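Long-range contacts in conserved hypothetical secreted protein (Helicobacter pylori, PDB 4RNZ), which helps determine the cell shape of Helicobacter pylori, probably as a zinc-dependent M23-family metallopeptidase that cuts peptidoglycan: residues D32-S36 with P218-D223; S236-F242 with V253-L257; I20-L24 with D76-D80. All blocks are in the same frame, centred on the assembly; numbering follows the deposited sequence.

Contact 1 of 3, residues D32-S36 with P218-D223. With ZN (zinc ion), chain B.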
# COMPACT_ATOMS: atom_id res chain seq x y z
N ASP A 32 17.78 0.52 9.90
CA ASP A 32 17.21 1.87 9.86
C ASP A 32 17.46 2.59 8.52
O ASP A 32 16.61 3.33 8.04
CB ASP A 32 17.71 2.69 11.04
CG ASP A 32 17.00 2.35 12.34
OD1 ASP A 32 15.96 1.66 12.31
OD2 ASP A 32 17.48 2.79 13.41
N LYS A 33 18.62 2.37 7.89
CA LYS A 33 18.84 2.89 6.55
C LYS A 33 17.82 2.35 5.54
O LYS A 33 17.29 3.11 4.74
CB LYS A 33 20.25 2.58 6.07
CG LYS A 33 21.28 3.43 6.78
CD LYS A 33 22.68 3.14 6.28
CE LYS A 33 23.63 4.29 6.58
NZ LYS A 33 24.85 3.78 7.25
N GLU A 34 17.55 1.04 5.57
CA GLU A 34 16.55 0.46 4.68
C GLU A 34 15.19 1.16 4.91
O GLU A 34 14.49 1.53 3.97
CB GLU A 34 16.38 -1.04 4.92
CG GLU A 34 17.46 -1.92 4.31
CD GLU A 34 17.03 -3.39 4.17
OE1 GLU A 34 17.63 -4.10 3.34
OE2 GLU A 34 16.10 -3.85 4.88
N LEU A 35 14.86 1.36 6.17
CA LEU A 35 13.61 2.01 6.56
C LEU A 35 13.52 3.42 5.94
O LEU A 35 12.51 3.80 5.32
CB LEU A 35 13.55 2.04 8.10
CG LEU A 35 12.34 1.63 8.92
CD1 LEU A 35 11.65 0.37 8.41
CD2 LEU A 35 12.79 1.47 10.37
N SER A 36 14.63 4.15 6.03
CA SER A 36 14.72 5.50 5.51
C SER A 36 14.65 5.61 4.00
O SER A 36 14.38 6.67 3.50
CB SER A 36 16.02 6.16 5.98
OG SER A 36 17.14 5.70 5.23
N PRO A 218 10.42 -2.52 12.99
CA PRO A 218 9.66 -2.60 11.72
C PRO A 218 10.55 -2.89 10.53
O PRO A 218 11.54 -2.20 10.33
CB PRO A 218 9.04 -1.20 11.57
CG PRO A 218 9.32 -0.49 12.84
CD PRO A 218 10.53 -1.13 13.45
N HIS A 219 10.19 -3.88 9.73
CA HIS A 219 10.96 -4.22 8.51
C HIS A 219 10.00 -4.47 7.36
O HIS A 219 9.22 -5.42 7.39
CB HIS A 219 11.84 -5.44 8.77
CG HIS A 219 12.67 -5.86 7.60
ND1 HIS A 219 12.68 -7.16 7.12
CD2 HIS A 219 13.50 -5.16 6.80
CE1 HIS A 219 13.50 -7.24 6.09
NE2 HIS A 219 14.03 -6.05 5.88
N TYR A 220 10.04 -3.59 6.35
CA TYR A 220 9.01 -3.56 5.33
C TYR A 220 9.38 -4.39 4.07
O TYR A 220 9.16 -3.96 2.95
CB TYR A 220 8.65 -2.12 4.98
CG TYR A 220 7.94 -1.35 6.09
CD1 TYR A 220 6.99 -1.97 6.90
CD2 TYR A 220 8.22 -0.00 6.32
CE1 TYR A 220 6.34 -1.26 7.91
CE2 TYR A 220 7.57 0.71 7.33
CZ TYR A 220 6.64 0.08 8.12
OH TYR A 220 5.98 0.76 9.11
N GLY A 221 9.91 -5.58 4.30
CA GLY A 221 10.27 -6.51 3.23
C GLY A 221 10.79 -7.77 3.88
O GLY A 221 10.66 -7.96 5.07
N VAL A 222 11.33 -8.66 3.06
CA VAL A 222 11.95 -9.89 3.53
C VAL A 222 13.40 -9.79 3.10
O VAL A 222 13.67 -9.46 1.95
CB VAL A 222 11.33 -11.14 2.88
CG1 VAL A 222 12.06 -12.40 3.34
CG2 VAL A 222 9.86 -11.23 3.21
N ASP A 223 14.31 -10.04 4.02
CA ASP A 223 15.74 -10.11 3.71
C ASP A 223 16.10 -11.57 3.49
O ASP A 223 15.94 -12.41 4.38
CB ASP A 223 16.59 -9.50 4.83
CG ASP A 223 16.47 -8.00 4.88
OD1 ASP A 223 15.94 -7.40 3.93
OD2 ASP A 223 16.91 -7.40 5.87
ZN ZN B . 15.28 -5.60 4.42
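With CG anti to its carbonyl carbon (chi1 -78°) and the chain extended beyond it, Glu-34 reaches out of helix 30-36 to the zinc ion, which His-219 meets from the other segment with CG anti to the backbone N (chi1 -179°). Glu-34 OE2 is 2.0 Å from the zinc. His-219 NE2 and Asp-223 OD1 bind it at the same distance, and His-301 ND1 completes the four protein ligands. OE2 lies at the edge of the imidazole, 3.2 Å from NE2, and the glutamate carboxylate is turned only 8° from the ring plane. The two carboxylates, by contrast, arrive from opposite directions with steeply inclined planes. Glu-34 OE1 approaches Asp-223 OD2 to 4.2 Å, a closeness of like charges that the zinc bound to both carboxylates probably offsets. Second-shell bonds fix the rotation of these groups: His-266 holds Glu-34 OE1, and the carbonyl of Pro-203 takes the ND1 proton of His-219. Beside the metal, Leu-35 CD1 rests 3.2 Å from Pro-218 O and 4.0 Å from Tyr-220 CD2, giving the junction a small apolar flank. His-219 and Asp-223 form the HxxxD motif of M23 metallopeptidases; a glutamate from the N-terminal region filling the fourth ligand position is consistent with a latent, self-blocked active site.

Contact 2 of 3, residues S236-F242 with V253-L257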
# COMPACT_ATOMS: atom_id res chain seq x y z
N SER A 236 6.92 -11.60 -10.29
CA SER A 236 5.68 -11.39 -11.02
C SER A 236 5.93 -10.77 -12.39
O SER A 236 7.03 -10.31 -12.71
CB SER A 236 4.77 -10.43 -10.25
OG SER A 236 5.31 -9.11 -10.28
N ASP A 237 4.87 -10.74 -13.18
CA ASP A 237 4.82 -9.88 -14.35
C ASP A 237 4.79 -8.47 -13.84
O ASP A 237 4.41 -8.22 -12.69
CB ASP A 237 3.54 -10.08 -15.16
CG ASP A 237 3.50 -11.41 -15.90
OD1 ASP A 237 4.47 -12.20 -15.85
OD2 ASP A 237 2.46 -11.63 -16.53
N GLY A 238 5.15 -7.54 -14.72
CA GLY A 238 4.92 -6.13 -14.43
C GLY A 238 5.75 -5.21 -15.27
O GLY A 238 6.35 -5.62 -16.27
N ARG A 239 5.81 -3.95 -14.83
CA ARG A 239 6.58 -2.92 -15.54
C ARG A 239 7.55 -2.24 -14.60
O ARG A 239 7.18 -1.87 -13.47
CB ARG A 239 5.64 -1.87 -16.15
CG ARG A 239 6.33 -1.01 -17.19
CD ARG A 239 5.37 -0.07 -17.90
NE ARG A 239 6.03 0.68 -18.96
CZ ARG A 239 5.43 1.58 -19.74
NH1 ARG A 239 4.13 1.84 -19.59
NH2 ARG A 239 6.11 2.22 -20.69
N VAL A 240 8.78 -2.07 -15.05
CA VAL A 240 9.80 -1.42 -14.24
C VAL A 240 9.45 0.05 -14.07
O VAL A 240 9.24 0.74 -15.04
CB VAL A 240 11.18 -1.52 -14.87
CG1 VAL A 240 12.23 -0.78 -14.03
CG2 VAL A 240 11.58 -2.97 -15.00
N GLY A 241 9.39 0.52 -12.83
CA GLY A 241 9.11 1.93 -12.53
C GLY A 241 10.39 2.66 -12.25
O GLY A 241 10.70 3.65 -12.88
N PHE A 242 11.15 2.17 -11.29
CA PHE A 242 12.42 2.76 -10.96
C PHE A 242 13.48 1.69 -11.04
O PHE A 242 13.24 0.51 -10.78
CB PHE A 242 12.39 3.37 -9.55
CG PHE A 242 13.73 3.88 -9.08
CD1 PHE A 242 14.63 3.03 -8.45
CD2 PHE A 242 14.08 5.22 -9.27
CE1 PHE A 242 15.87 3.49 -8.02
CE2 PHE A 242 15.32 5.69 -8.84
CZ PHE A 242 16.21 4.82 -8.22
N VAL A 253 15.53 -2.32 -8.14
CA VAL A 253 14.55 -2.32 -9.21
C VAL A 253 13.19 -2.36 -8.55
O VAL A 253 12.98 -3.09 -7.58
CB VAL A 253 14.68 -3.60 -10.08
CG1 VAL A 253 13.51 -3.72 -11.06
CG2 VAL A 253 16.01 -3.61 -10.81
N GLU A 254 12.27 -1.58 -9.11
CA GLU A 254 10.89 -1.53 -8.66
C GLU A 254 10.04 -1.86 -9.85
O GLU A 254 10.26 -1.34 -10.94
CB GLU A 254 10.55 -0.14 -8.09
CG GLU A 254 11.51 0.29 -6.98
CD GLU A 254 11.04 1.53 -6.22
OE1 GLU A 254 10.00 2.09 -6.60
OE2 GLU A 254 11.72 1.92 -5.23
N ILE A 255 9.10 -2.77 -9.64
CA ILE A 255 8.20 -3.25 -10.67
C ILE A 255 6.77 -3.07 -10.19
O ILE A 255 6.47 -3.32 -9.02
CB ILE A 255 8.48 -4.74 -10.97
CG1 ILE A 255 9.80 -4.87 -11.73
CG2 ILE A 255 7.33 -5.37 -11.76
CD1 ILE A 255 10.48 -6.22 -11.57
N HIS A 256 5.89 -2.65 -11.10
CA HIS A 256 4.48 -2.43 -10.79
C HIS A 256 3.58 -3.39 -11.54
O HIS A 256 3.80 -3.67 -12.73
CB HIS A 256 4.05 -1.02 -11.18
CG HIS A 256 4.77 0.05 -10.46
ND1 HIS A 256 6.10 0.35 -10.70
CD2 HIS A 256 4.37 0.91 -9.49
CE1 HIS A 256 6.48 1.34 -9.91
NE2 HIS A 256 5.44 1.71 -9.18
N LEU A 257 2.56 -3.87 -10.84
CA LEU A 257 1.56 -4.75 -11.41
C LEU A 257 0.27 -4.50 -10.67
O LEU A 257 0.18 -4.76 -9.46
CB LEU A 257 1.97 -6.23 -11.28
CG LEU A 257 0.97 -7.22 -11.88
CD1 LEU A 257 0.92 -7.10 -13.40
CD2 LEU A 257 1.30 -8.65 -11.48
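Arg-239 and His-256 form an antiparallel hydrogen-bonded pair at the heart of two neighbouring strands, 238-243 and 252-257, of the M23 beta sheet. Arg-239 N gives a bond of 2.9 Å to His-256 O, and His-256 N returns one of 2.8 Å to Arg-239 O. The next rung is irregular: Gly-241 N bonds to Glu-254 O, while Glu-254 N bonds to Phe-242 O, so that two residues face one. With the backbone angles of Gly-241 (-99°/-56°), this pattern fits a classic beta bulge.

The tight side carries Val-240 and Ile-255. Ile-255 CG1 lies 4.2 Å from Val-240 CG2, and its other branch, CG2, sits 3.7 Å from the CA of Gly-238, where the absence of a side chain lets the strands close up. The same CA is 3.2 Å from His-256 O. Val-280 of the adjoining strand 279-280 touches both Val-240 and Ile-255, and Tyr-264 packs on the isoleucine.

The opposite face is looser and partly open to solvent. Arg-239 is fully extended and leads away from the partner strand, its NE bonded to the carbonyl of Gly-277. The His-256 ring instead reaches across to the neighbouring strand 238-243, its CE1 3.8 Å from the CA of Gly-241. Towards the bulge the carboxylate of Glu-254 passes beside the CB of Phe-242 and is gripped at both oxygens, OE2 by Lys-246 and OE1 by Arg-261; Lys-246 also makes a cation-pi contact with the phenylalanine.

Beyond the paired residues, where 252-257 ends, Leu-257 CD2 lies 3.4 Å from Asp-237 O.

Contact 3 of 3, residues I20-L24 with D76-D80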
# COMPACT_ATOMS: atom_id res chain seq x y z
N ILE A 20 21.88 19.85 8.15
CA ILE A 20 21.87 18.95 9.29
C ILE A 20 23.02 17.99 9.05
O ILE A 20 23.16 17.49 7.95
CB ILE A 20 20.54 18.17 9.38
CG1 ILE A 20 19.38 19.15 9.59
CG2 ILE A 20 20.60 17.13 10.49
CD1 ILE A 20 18.03 18.60 9.19
N PRO A 21 23.86 17.75 10.07
CA PRO A 21 24.99 16.86 9.84
C PRO A 21 24.57 15.50 9.29
O PRO A 21 23.70 14.81 9.85
CB PRO A 21 25.59 16.69 11.25
CG PRO A 21 25.20 17.95 11.97
CD PRO A 21 23.83 18.28 11.44
N GLN A 22 25.24 15.09 8.23
CA GLN A 22 24.86 13.91 7.49
C GLN A 22 25.14 12.61 8.24
O GLN A 22 24.58 11.57 7.89
CB GLN A 22 25.51 13.93 6.11
CG GLN A 22 24.79 14.89 5.17
CD GLN A 22 25.60 15.26 3.94
OE1 GLN A 22 25.90 14.43 3.09
NE2 GLN A 22 25.92 16.55 3.82
N LYS A 23 25.96 12.67 9.29
CA LYS A 23 26.18 11.50 10.15
C LYS A 23 24.90 11.02 10.79
O LYS A 23 24.81 9.88 11.23
CB LYS A 23 27.19 11.79 11.25
CG LYS A 23 26.70 12.75 12.31
CD LYS A 23 27.83 13.14 13.26
CE LYS A 23 27.55 14.48 13.92
NZ LYS A 23 28.70 14.90 14.75
N LEU A 24 23.94 11.93 10.92
CA LEU A 24 22.61 11.55 11.39
C LEU A 24 22.05 10.39 10.55
O LEU A 24 21.43 9.48 11.07
CB LEU A 24 21.68 12.77 11.39
CG LEU A 24 20.39 12.64 12.18
CD1 LEU A 24 20.66 12.27 13.63
CD2 LEU A 24 19.59 13.94 12.11
N ASP A 76 22.37 19.46 19.15
CA ASP A 76 22.44 18.27 18.29
C ASP A 76 21.11 17.90 17.69
O ASP A 76 20.06 18.19 18.26
CB ASP A 76 22.96 17.08 19.09
CG ASP A 76 24.38 17.26 19.54
OD1 ASP A 76 25.24 17.48 18.67
OD2 ASP A 76 24.61 17.21 20.78
N TYR A 77 21.17 17.24 16.54
CA TYR A 77 19.99 16.72 15.87
C TYR A 77 19.88 15.27 16.20
O TYR A 77 20.87 14.58 16.46
CB TYR A 77 20.09 16.92 14.36
CG TYR A 77 19.76 18.32 13.90
CD1 TYR A 77 18.45 18.68 13.59
CD2 TYR A 77 20.75 19.28 13.76
CE1 TYR A 77 18.14 19.95 13.15
CE2 TYR A 77 20.45 20.55 13.33
CZ TYR A 77 19.15 20.89 13.02
OH TYR A 77 18.87 22.16 12.58
N PHE A 78 18.64 14.79 16.21
CA PHE A 78 18.34 13.41 16.51
C PHE A 78 17.36 12.88 15.47
O PHE A 78 16.65 13.64 14.88
CB PHE A 78 17.74 13.34 17.90
CG PHE A 78 18.72 13.66 18.98
CD1 PHE A 78 18.95 14.97 19.38
CD2 PHE A 78 19.46 12.66 19.56
CE1 PHE A 78 19.88 15.26 20.36
CE2 PHE A 78 20.41 12.94 20.55
CZ PHE A 78 20.60 14.24 20.94
N LEU A 79 17.30 11.56 15.29
CA LEU A 79 16.37 10.99 14.35
C LEU A 79 15.74 9.78 14.97
O LEU A 79 16.45 8.84 15.35
CB LEU A 79 17.11 10.64 13.07
CG LEU A 79 16.27 10.33 11.84
CD1 LEU A 79 17.05 10.68 10.58
CD2 LEU A 79 15.82 8.87 11.88
N ASP A 80 14.42 9.81 15.10
CA ASP A 80 13.67 8.68 15.62
C ASP A 80 12.70 8.21 14.55
O ASP A 80 12.29 8.99 13.71
CB ASP A 80 12.84 9.03 16.88
CG ASP A 80 13.70 9.44 18.06
OD1 ASP A 80 14.80 8.90 18.21
OD2 ASP A 80 13.25 10.30 18.84
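Ile-20 lies across one face of the Tyr-77 ring, where the run into helix 23-26 packs on 76-83, an outermost strand of the five-stranded antiparallel sheet in the N-terminal region. The CH-pi contact is made by Ile-20 CG1, 3.9 Å from the ring centroid and 14° off its normal. The second branch, CG2, sits over the root of the ring, 3.7 Å from Tyr-77 CG. Pro-21 adds its CD at 4.0 Å from Tyr-77 CD2, approaching obliquely. Leu-24 fills the neighbouring position: with CG anti to the backbone N (chi1 -165°), both its methyls bear on the same side of the strand, CD2 3.8 Å from Tyr-77 CB and CD1 3.7 Å from Tyr-77 O. Leu-24 CG also meets the CB of Leu-79 at 3.9 Å, so the leucine spans two residues that point to the same side of the strand.

Farther out, helix 11-17 backs the contact, with Leu-15 against Ile-20 and Leu-11 against Leu-79. Ile-70 of the adjacent strand 66-73 touches both Tyr-77 and Leu-79. Within 20-24 a 3.1 Å bond from Leu-24 N to Pro-21 O closes a turn between the residues that touch the strand. The far end of the aromatic ring is held in turn: Tyr-77 OH reaches past strand 66-73 and donates its proton to the carbonyl oxygen of Leu-55.

In the fold
Along the chain, contacts 1 and 3 interlock: 20-24 and 32-36 come first, then 76-80, and finally 218-223; contact 2 follows as a local strand pair. Contact 3 lies within the N-terminal region, on its five-stranded sheet, whereas contact 2 lies within the M23 sheet, their centres about 33 Å apart. Contact 1 joins these two parts of the protein, its centre about 19 Å from each of the others. Helices 23-26 and 30-36 are consecutive, so the chain runs directly from contact 3 to the zinc ligand Glu-34. On the peptidase side, strand 222-225 belongs to the same sheet as contact 2. The N-terminal region thereby reaches the peptidase's zinc site, consistent with a closed enzyme.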